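Ribose 5-phosphate isomerase B (Anaplasma phagocytophilum, PDB 4EM8) probably interconverts ribose 5-phosphate and ribulose 5-phosphate, as an isomerase of the LacAB/RpiB family. Local coordinates at residues Ala90-Thr95 with Asn108-Gly113. Numbering follows the deposited sequence.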
loop_
_atom_site.group_PDB
_atom_site.type_symbol
_atom_site.label_atom_id
_atom_site.label_comp_id
_atom_site.label_asym_id
_atom_site.label_seq_id
_atom_site.Cartn_x
_atom_site.Cartn_y
_atom_site.Cartn_z
ATOM N N ALA A 90 -4.414 3.010 -1.970
ATOM C CA ALA A 90 -3.988 1.749 -2.613
ATOM C C ALA A 90 -3.128 2.070 -3.834
ATOM O O ALA A 90 -3.523 2.863 -4.677
ATOM C CB ALA A 90 -5.205 0.929 -3.043
ATOM N N LEU A 91 -1.948 1.452 -3.902
ATOM C CA LEU A 91 -1.122 1.418 -5.120
ATOM C C LEU A 91 -1.727 0.399 -6.090
ATOM O O LEU A 91 -1.811 -0.792 -5.775
ATOM C CB LEU A 91 0.319 1.022 -4.768
ATOM C CG LEU A 91 1.319 0.723 -5.894
ATOM C CD1 LEU A 91 1.315 1.865 -6.883
ATOM C CD2 LEU A 91 2.716 0.475 -5.304
ATOM N N CYS A 92 -2.208 0.856 -7.233
ATOM C CA CYS A 92 -2.846 -0.061 -8.160
ATOM C C CYS A 92 -2.113 -0.013 -9.476
ATOM O O CYS A 92 -1.795 1.064 -10.000
ATOM C CB CYS A 92 -4.316 0.326 -8.335
ATOM S SG CYS A 92 -5.297 0.319 -6.826
ATOM N N SER A 93 -1.846 -1.172 -10.037
ATOM C CA SER A 93 -1.205 -1.255 -11.343
ATOM C C SER A 93 -2.096 -1.986 -12.322
ATOM O O SER A 93 -1.699 -2.271 -13.429
ATOM C CB SER A 93 0.158 -1.941 -11.187
ATOM O OG SER A 93 1.125 -0.991 -10.725
ATOM N N SER A 94 -3.313 -2.276 -11.901
ATOM C CA SER A 94 -4.254 -3.007 -12.713
ATOM C C SER A 94 -5.640 -2.550 -12.348
ATOM O O SER A 94 -5.870 -2.091 -11.219
ATOM C CB SER A 94 -4.133 -4.517 -12.424
ATOM O OG SER A 94 -4.621 -4.803 -11.130
ATOM N N THR A 95 -6.575 -2.723 -13.274
ATOM C CA THR A 95 -7.978 -2.426 -12.991
ATOM C C THR A 95 -8.534 -3.371 -11.885
ATOM O O THR A 95 -9.357 -2.951 -11.065
ATOM C CB THR A 95 -8.853 -2.500 -14.259
ATOM O OG1 THR A 95 -8.675 -3.757 -14.908
ATOM C CG2 THR A 95 -8.487 -1.389 -15.267
ATOM N N ASN A 108 -10.027 5.811 -1.047
ATOM C CA ASN A 108 -10.270 7.187 -1.471
ATOM C C ASN A 108 -9.024 7.891 -2.055
ATOM O O ASN A 108 -9.130 9.019 -2.540
ATOM C CB ASN A 108 -10.952 7.995 -0.352
ATOM C CG ASN A 108 -10.174 8.008 0.937
ATOM O OD1 ASN A 108 -8.980 7.650 0.984
ATOM N ND2 ASN A 108 -10.840 8.461 2.023
ATOM N N VAL A 109 -7.873 7.213 -2.033
ATOM C CA VAL A 109 -6.612 7.681 -2.662
ATOM C C VAL A 109 -5.969 6.569 -3.511
ATOM O O VAL A 109 -5.649 5.453 -3.025
ATOM C CB VAL A 109 -5.610 8.182 -1.607
ATOM C CG1 VAL A 109 -4.215 8.487 -2.192
ATOM C CG2 VAL A 109 -6.207 9.390 -0.876
ATOM N N LEU A 110 -5.781 6.882 -4.787
ATOM C CA LEU A 110 -5.138 5.988 -5.740
ATOM C C LEU A 110 -3.664 6.383 -5.910
ATOM O O LEU A 110 -3.361 7.538 -6.226
ATOM C CB LEU A 110 -5.887 6.017 -7.072
ATOM C CG LEU A 110 -5.357 5.255 -8.326
ATOM C CD1 LEU A 110 -5.054 3.791 -8.030
ATOM C CD2 LEU A 110 -6.332 5.380 -9.506
ATOM N N CYS A 111 -2.748 5.442 -5.675
ATOM C CA CYS A 111 -1.324 5.683 -5.905
ATOM C C CYS A 111 -0.803 4.970 -7.161
ATOM O O CYS A 111 -1.152 3.837 -7.378
ATOM C CB CYS A 111 -0.531 5.204 -4.690
ATOM S SG CYS A 111 -1.043 6.040 -3.162
ATOM N N PHE A 112 0.042 5.628 -7.947
ATOM C CA PHE A 112 0.695 5.032 -9.112
ATOM C C PHE A 112 2.214 5.135 -9.006
ATOM O O PHE A 112 2.724 6.050 -8.381
ATOM C CB PHE A 112 0.335 5.790 -10.393
ATOM C CG PHE A 112 -1.059 5.598 -10.833
ATOM C CD1 PHE A 112 -1.441 4.399 -11.380
ATOM C CD2 PHE A 112 -1.976 6.650 -10.784
ATOM C CE1 PHE A 112 -2.731 4.205 -11.802
ATOM C CE2 PHE A 112 -3.263 6.470 -11.222
ATOM C CZ PHE A 112 -3.634 5.247 -11.750
ATOM N N GLY A 113 2.888 4.217 -9.693
ATOM C CA GLY A 113 4.343 4.176 -9.866
ATOM C C GLY A 113 4.598 4.535 -11.303
ATOM O O GLY A 113 4.516 3.668 -12.202
HETATM O O HOH W 1 1.007 2.091 -10.519
#
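With CG of L110 anti to the backbone N (chi1 174°), its branch CD1 is carried against the side chain of C92, whose SG is set beside its own backbone N (chi1 -59°). CD1 of L110 therefore meets both atoms of that side chain, at 3.6 Å from CB of C92 and 3.7 Å from SG of C92. The same methyl lies over one face of the F112 ring, offset toward the rim. On the side of the sheet where L91 and C111 point, CD1 of L91 comes within 3.2 Å of O of C111, a tight approach.

The backbone bonds establish a parallel register, A90 beside L110 and L91 beside C111. N of A90 donates to O of V109 (2.9 Å), and O of A90 accepts from N of C111 at 2.9 Å in an almost straight bond (178° at the hydrogen), although this donor stands above the carbonyl plane. N of C92 donates to O of C111 at 3.2 Å, completing the bridge between L91 and C111 at the end of strand 89-91. These strands and helix 95-105 form a beta-alpha-beta unit at one edge of the chain's parallel Rossmann-like sheet; strand 66-71 pairs with the other side of 109-113.

Beyond the direct ladder, one water bridges the diverging backbones, donating to O of C92 and accepting from N of G113, with its oxygen 3.0 Å from each of these two atoms, while also bonding OG of S93. V125 of helix 119-131 packs on C92, and L126 and F129 pack on L110. L91 packs on I75 which, with the nearby G74, is predicted to bind D-ribulose 5-phosphate.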